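Side-chain contacts in TetR transcriptional regulator (Chloroflexus aurantiacus, PDB 3QBM), which probably binds DNA through a helix-turn-helix domain and regulates transcription, as do other TetR-family regulators: residues 105-108 / 109-113; 169-172 / 173-176; 26-30 / 31-35. One frame throughout, in Å; residues are numbered along the deposited sequence. Where two conformers were deposited one is given.

How the contacts relate
Along the chain contact 3 comes first, then contact 1, then contact 2. Contact 3 opens helix 30-37 of the predicted helix-turn-helix region, whereas contacts 1 and 2 belong to the C-terminal domain, on helix 105-113 and at the end of helix 154-175. The centres of contacts 1 and 2 lie about 15 Å apart, and Leu-107 packs on Val-169 and Met-170. Contact 1 also meets contact 3, about 18 Å away between centres, through a probable hydrogen bond from Ala-26 N to Glu-112 OE2. Contacts 2 and 3 do not touch. Helix 105-113 thus joins the predicted DNA-binding region to helix 154-175, and all three contacts also touch the second subunit.

Contact 1: residues 105-108 / 109-113; sequences PILN and TAIES. With MG (magnesium ion), chain C.
Pro-105 O accepts Thr-109 N at 2.9 Å in the first of a run of i to i+4 backbone bonds that hold 105-113 as one short helix. Thr-109 OG1 donates to Pro-105 O as well, at 2.7 Å and in the carbonyl plane, while the backbone N comes from above that plane. With OG1 beside its own backbone N (chi1 -56°), the hydroxyl is folded back over the preceding turn, where it also bonds Tyr-25 OH. A valine here would probably take from Pro-105 O its hydroxyl donor and from Tyr-25 OH its partner. One turn on, Ser-113 OG donates to Thr-109 O at 2.8 Å. Leu-107 and Ile-111 run side by side, CD1 to CD1 at 4.1 Å. A water bridges Asn-108 O and Glu-112 OE1, whose carboxylate also takes Tyr-25 N and Ala-26 N. Ile-111 O binds magnesium at 2.0 Å with Asp-114 and four waters. Around this helix, Pro-105 rests on helix 51-74, Ile-106 and Thr-109 touch both helix 51-74 and helix 118-144, and Leu-107 meets helix 154-175 and Met-170 of the second subunit.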
loop_
_atom_site.group_PDB
_atom_site.type_symbol
_atom_site.label_atom_id
_atom_site.label_comp_id
_atom_site.label_asym_id
_atom_site.label_seq_id
_atom_site.Cartn_x
_atom_site.Cartn_y
_atom_site.Cartn_z
ATOM N N PRO A 105 0.635 5.711 -8.505
ATOM C CA PRO A 105 0.599 6.988 -7.763
ATOM C C PRO A 105 -0.557 7.109 -6.789
ATOM O O PRO A 105 -0.509 7.936 -5.850
ATOM C CB PRO A 105 0.482 8.028 -8.875
ATOM C CG PRO A 105 -0.276 7.312 -9.944
ATOM C CD PRO A 105 0.230 5.886 -9.911
ATOM N N ILE A 106 -1.585 6.281 -6.970
ATOM C CA ILE A 106 -2.720 6.253 -6.056
ATOM C C ILE A 106 -2.261 5.634 -4.724
ATOM O O ILE A 106 -2.446 6.227 -3.637
ATOM C CB ILE A 106 -3.921 5.496 -6.677
ATOM C CG1 ILE A 106 -4.221 5.993 -8.102
ATOM C CG2 ILE A 106 -5.203 5.652 -5.812
ATOM C CD1 ILE A 106 -4.464 7.480 -8.211
ATOM N N LEU A 107 -1.655 4.441 -4.817
ATOM C CA LEU A 107 -1.044 3.767 -3.676
ATOM C C LEU A 107 0.024 4.650 -3.028
ATOM O O LEU A 107 0.030 4.852 -1.806
ATOM C CB LEU A 107 -0.432 2.424 -4.104
ATOM C CG LEU A 107 0.426 1.607 -3.137
ATOM C CD1 LEU A 107 -0.377 1.202 -1.897
ATOM C CD2 LEU A 107 1.089 0.374 -3.818
ATOM N N ASN A 108 0.959 5.135 -3.823
ATOM C CA ASN A 108 2.052 5.908 -3.265
ATOM C C ASN A 108 1.560 7.196 -2.550
ATOM O O ASN A 108 2.055 7.546 -1.464
ATOM C CB ASN A 108 3.060 6.262 -4.351
ATOM C CG ASN A 108 3.817 5.057 -4.891
ATOM O OD1 ASN A 108 3.765 3.946 -4.339
ATOM N ND2 ASN A 108 4.512 5.274 -6.009
ATOM N N THR A 109 0.601 7.916 -3.149
ATOM C CA THR A 109 0.075 9.141 -2.565
ATOM C C THR A 109 -0.801 8.820 -1.361
ATOM O O THR A 109 -0.811 9.596 -0.413
ATOM C CB THR A 109 -0.694 9.996 -3.591
ATOM O OG1 THR A 109 0.150 10.290 -4.725
ATOM C CG2 THR A 109 -1.239 11.291 -2.954
ATOM N N ALA A 110 -1.466 7.652 -1.353
ATOM C CA ALA A 110 -2.264 7.254 -0.210
ATOM C C ALA A 110 -1.409 7.166 1.034
ATOM O O ALA A 110 -1.806 7.683 2.060
ATOM C CB ALA A 110 -2.944 5.880 -0.437
ATOM N N ILE A 111 -0.292 6.435 0.958
ATOM C CA ILE A 111 0.548 6.237 2.131
ATOM C C ILE A 111 1.088 7.568 2.683
ATOM O O ILE A 111 1.133 7.774 3.895
ATOM C CB ILE A 111 1.691 5.227 1.864
ATOM C CG1 ILE A 111 1.212 3.791 2.105
ATOM C CG2 ILE A 111 2.893 5.467 2.785
ATOM C CD1 ILE A 111 -0.061 3.444 1.483
ATOM N N GLU A 112 1.475 8.490 1.798
ATOM C CA GLU A 112 1.980 9.778 2.277
ATOM C C GLU A 112 0.893 10.689 2.826
ATOM O O GLU A 112 1.052 11.292 3.904
ATOM C CB GLU A 112 2.722 10.534 1.178
ATOM C CG GLU A 112 3.381 11.831 1.746
ATOM C CD GLU A 112 4.540 12.373 0.922
ATOM O OE1 GLU A 112 4.701 11.948 -0.231
ATOM O OE2 GLU A 112 5.314 13.206 1.459
ATOM N N SER A 113 -0.208 10.797 2.085
ATOM C CA SER A 113 -1.251 11.776 2.409
ATOM C C SER A 113 -2.241 11.366 3.491
ATOM O O SER A 113 -2.870 12.223 4.103
ATOM C CB SER A 113 -2.050 12.140 1.152
ATOM O OG SER A 113 -2.886 11.059 0.696
HETATM MG MG MG C . 0.715 7.561 5.864
HETATM O O HOH W 1 3.947 9.868 -1.775
HETATM O O HOH W 2 0.935 9.802 6.152
HETATM O O HOH W 3 0.216 5.560 5.591
HETATM O O HOH W 4 2.609 7.076 6.212
HETATM O O HOH W 5 0.173 7.491 7.930
#

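Contact 2: residues 169-172 / 173-176; sequences VMLA and RILE
Met-170 and Ile-174, one turn apart, meet where the selenium of the former reaches CG2 of the latter at 4.0 Å. Their side chains cross obliquely. The selenomethionine chain leaves with CG opposite the backbone N (chi1 179°) and then bends at chi2 and chi3, which swings SE forward to the isoleucine methyl. That methyl sits between backbone N and carbonyl carbon of its own residue, facing back along the helix, and settles over the hollow between two carbonyls: Ile-174 CG2 is 3.5 Å from Met-170 O and equally far from Leu-171 O. The longer branch, ending in CD1, leads away from the preceding turn. On the next ridge, Leu-175 lays CB and CG against the carbonyl of Leu-171, each 3.3 Å from that O. Arg-173 uses its aliphatic base in the same way, with CG 3.5 Å from Val-169 O, before the chain bends at chi3 and carries the guanidinium away from the preceding turn. The helix closes in a Schellman motif. Glu-176, with positive phi, is its C-prime residue, and Thr-177 N turns back to Ala-172 O. Both charged ends reach the second subunit: the guanidinium of Arg-173 forms a salt bridge with Asp-115 of that subunit, and the carboxylate of Glu-176 one with its Arg-125, whose guanidinium also bonds Ile-174 O. Within the chain, Val-169 and Ala-172 pack on Leu-181 and Leu-175 on Pro-180, both of helix 179-196, while helix 105-113 lies against the start of the segment. Across the dimer interface, Ile-174 packs on Ile-128 and Leu-175 on Leu-159 of the second subunit.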
loop_
_atom_site.group_PDB
_atom_site.type_symbol
_atom_site.label_atom_id
_atom_site.label_comp_id
_atom_site.label_asym_id
_atom_site.label_seq_id
_atom_site.Cartn_x
_atom_site.Cartn_y
_atom_site.Cartn_z
ATOM N N VAL A 169 0.821 -4.778 -5.865
ATOM C CA VAL A 169 1.703 -3.738 -6.446
ATOM C C VAL A 169 2.814 -3.384 -5.441
ATOM O O VAL A 169 4.011 -3.374 -5.800
ATOM C CB VAL A 169 0.955 -2.472 -6.845
ATOM C CG1 VAL A 169 1.946 -1.348 -7.201
ATOM C CG2 VAL A 169 0.051 -2.747 -8.040
HETATM N N MSE A 170 2.433 -3.154 -4.186
HETATM C CA MSE A 170 3.385 -2.887 -3.111
HETATM C C MSE A 170 4.396 -4.045 -2.948
HETATM O O MSE A 170 5.607 -3.831 -2.903
HETATM C CB MSE A 170 2.644 -2.702 -1.791
HETATM C CG MSE A 170 3.587 -2.428 -0.584
HETATM SE SE MSE A 170 4.332 -3.905 0.281
HETATM C CE MSE A 170 2.617 -4.648 0.937
ATOM N N LEU A 171 3.879 -5.263 -2.861
ATOM C CA LEU A 171 4.733 -6.454 -2.655
ATOM C C LEU A 171 5.656 -6.749 -3.811
ATOM O O LEU A 171 6.804 -7.105 -3.601
ATOM C CB LEU A 171 3.911 -7.704 -2.474
ATOM C CG LEU A 171 3.366 -7.961 -1.093
ATOM C CD1 LEU A 171 2.586 -9.258 -1.213
ATOM C CD2 LEU A 171 4.463 -8.027 -0.004
ATOM N N ALA A 172 5.144 -6.595 -5.033
ATOM C CA ALA A 172 5.931 -6.870 -6.233
ATOM C C ALA A 172 7.101 -5.907 -6.296
ATOM O O ALA A 172 8.209 -6.307 -6.638
ATOM C CB ALA A 172 5.064 -6.796 -7.494
ATOM N N ARG A 173 6.895 -4.654 -5.914
ATOM C CA ARG A 173 7.979 -3.688 -6.001
ATOM C C ARG A 173 9.014 -3.935 -4.929
ATOM O O ARG A 173 10.217 -3.946 -5.208
ATOM C CB ARG A 173 7.499 -2.246 -5.964
ATOM C CG ARG A 173 6.785 -1.749 -7.196
ATOM C CD ARG A 173 6.715 -0.174 -7.238
ATOM N NE ARG A 173 7.923 0.482 -7.706
ATOM C CZ ARG A 173 8.306 0.509 -8.980
ATOM N NH1 ARG A 173 7.604 -0.136 -9.909
ATOM N NH2 ARG A 173 9.415 1.124 -9.342
ATOM N N ILE A 174 8.560 -4.206 -3.709
ATOM C CA ILE A 174 9.499 -4.410 -2.625
ATOM C C ILE A 174 10.272 -5.751 -2.722
ATOM O O ILE A 174 11.485 -5.796 -2.419
ATOM C CB ILE A 174 8.794 -4.097 -1.234
ATOM C CG1 ILE A 174 9.802 -3.599 -0.202
ATOM C CG2 ILE A 174 7.948 -5.304 -0.787
ATOM C CD1 ILE A 174 10.445 -2.201 -0.498
ATOM N N LEU A 175 9.614 -6.832 -3.183
ATOM C CA LEU A 175 10.257 -8.122 -3.404
ATOM C C LEU A 175 11.014 -8.213 -4.744
ATOM O O LEU A 175 11.783 -9.152 -4.943
ATOM C CB LEU A 175 9.251 -9.277 -3.287
ATOM C CG LEU A 175 8.494 -9.414 -1.952
ATOM C CD1 LEU A 175 7.528 -10.636 -1.976
ATOM C CD2 LEU A 175 9.407 -9.444 -0.736
ATOM N N GLU A 176 10.806 -7.239 -5.648
ATOM C CA GLU A 176 11.500 -7.159 -6.957
ATOM C C GLU A 176 11.178 -8.377 -7.836
ATOM O O GLU A 176 12.036 -8.979 -8.488
ATOM C CB GLU A 176 13.014 -6.933 -6.758
ATOM C CG GLU A 176 13.300 -5.560 -6.126
ATOM C CD GLU A 176 14.716 -5.403 -5.537
ATOM O OE1 GLU A 176 15.631 -6.125 -5.976
ATOM O OE2 GLU A 176 14.898 -4.527 -4.639
#

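Contact 3: residues 26-30 / 31-35; sequences AGTAI and SDIMA
Asp-32 OD2 accepts the backbone N of Ala-29 at 3.0 Å, meeting it on the anti side of the carboxylate and 22° out of its plane. Asp-32 N bonds back to Ala-29 O at 2.9 Å, so N-cap and aspartate hold each other by two bonds in opposite directions, the aspartate being the third residue after the cap, as in half of a capping box; the N-cap itself is an alanine and has no side-chain acceptor. The carboxylate is placed by CG lying beside its own backbone N (chi1 -59°), which turns it back toward the start of the helix. Next to this polar grip, Thr-28 CG2 packs on Ile-33 CG1 at 3.9 Å, the two side chains crossing at about a right angle. Ile-30 meets Ile-33 equally squarely, CD1 to CD1 at 4.1 Å. Met-34 folds CG over Ile-30 O, 3.3 Å away. In the second shell Thr-28 OG1 bonds Gly-24 O, and Lys-51 NZ holds Thr-28 O. This start of the predicted helix-turn-helix touches two helices: Thr-28, Asp-32 and Ile-33 lie on helix 2-23, while Ile-30, Ile-33 and Met-34 touch helix 41-45.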
loop_
_atom_site.group_PDB
_atom_site.type_symbol
_atom_site.label_atom_id
_atom_site.label_comp_id
_atom_site.label_asym_id
_atom_site.label_seq_id
_atom_site.Cartn_x
_atom_site.Cartn_y
_atom_site.Cartn_z
ATOM N N ALA A 26 7.091 15.443 0.331
ATOM C CA ALA A 26 8.027 16.142 1.229
ATOM C C ALA A 26 9.489 15.910 0.816
ATOM O O ALA A 26 10.352 16.779 0.991
ATOM C CB ALA A 26 7.808 15.699 2.693
ATOM N N GLY A 27 9.761 14.751 0.239
ATOM C CA GLY A 27 11.120 14.377 -0.153
ATOM C C GLY A 27 11.597 14.850 -1.515
ATOM O O GLY A 27 12.718 14.554 -1.887
ATOM N N THR A 28 10.743 15.540 -2.270
ATOM C CA THR A 28 11.081 16.077 -3.590
ATOM C C THR A 28 11.284 17.588 -3.376
ATOM O O THR A 28 10.326 18.283 -3.027
ATOM C CB THR A 28 9.958 15.803 -4.627
ATOM O OG1 THR A 28 9.874 14.393 -4.916
ATOM C CG2 THR A 28 10.187 16.555 -5.958
ATOM N N ALA A 29 12.514 18.076 -3.517
ATOM C CA ALA A 29 12.787 19.527 -3.338
ATOM C C ALA A 29 12.577 20.260 -4.645
ATOM O O ALA A 29 12.641 19.680 -5.729
ATOM C CB ALA A 29 14.191 19.752 -2.829
ATOM N N ILE A 30 12.286 21.541 -4.560
ATOM C CA ILE A 30 12.045 22.312 -5.771
ATOM C C ILE A 30 13.286 22.262 -6.713
ATOM O O ILE A 30 13.146 22.305 -7.921
ATOM C CB ILE A 30 11.598 23.767 -5.441
ATOM C CG1 ILE A 30 11.181 24.519 -6.726
ATOM C CG2 ILE A 30 12.702 24.532 -4.704
ATOM C CD1 ILE A 30 9.978 24.027 -7.384
ATOM N N SER A 31 14.488 22.176 -6.159
ATOM C CA SER A 31 15.681 22.044 -6.999
ATOM C C SER A 31 15.686 20.768 -7.859
ATOM O O SER A 31 16.278 20.762 -8.947
ATOM C CB SER A 31 16.962 22.145 -6.156
ATOM O OG SER A 31 16.959 21.216 -5.100
ATOM N N ASP A 32 15.019 19.699 -7.404
ATOM C CA ASP A 32 14.866 18.464 -8.224
ATOM C C ASP A 32 13.901 18.741 -9.379
ATOM O O ASP A 32 14.156 18.353 -10.493
ATOM C CB ASP A 32 14.332 17.272 -7.372
ATOM C CG ASP A 32 15.254 16.925 -6.189
ATOM O OD1 ASP A 32 16.460 16.780 -6.434
ATOM O OD2 ASP A 32 14.799 16.811 -5.025
ATOM N N ILE A 33 12.786 19.416 -9.100
ATOM C CA ILE A 33 11.834 19.786 -10.127
ATOM C C ILE A 33 12.528 20.703 -11.152
ATOM O O ILE A 33 12.349 20.533 -12.333
ATOM C CB ILE A 33 10.563 20.437 -9.495
ATOM C CG1 ILE A 33 9.862 19.441 -8.545
ATOM C CG2 ILE A 33 9.585 20.884 -10.562
ATOM C CD1 ILE A 33 8.850 20.099 -7.611
HETATM N N MSE A 34 13.329 21.657 -10.689
HETATM C CA MSE A 34 14.133 22.541 -11.586
HETATM C C MSE A 34 15.000 21.700 -12.545
HETATM O O MSE A 34 14.907 21.849 -13.762
HETATM C CB MSE A 34 15.015 23.517 -10.766
HETATM C CG MSE A 34 14.209 24.605 -10.027
HETATM SE SE MSE A 34 15.203 25.472 -8.624
HETATM C CE MSE A 34 16.748 25.932 -9.726
ATOM N N ALA A 35 15.794 20.790 -11.984
ATOM C CA ALA A 35 16.670 19.910 -12.788
ATOM C C ALA A 35 15.909 19.110 -13.846
ATOM O O ALA A 35 16.351 19.029 -14.979
ATOM C CB ALA A 35 17.459 18.943 -11.870
#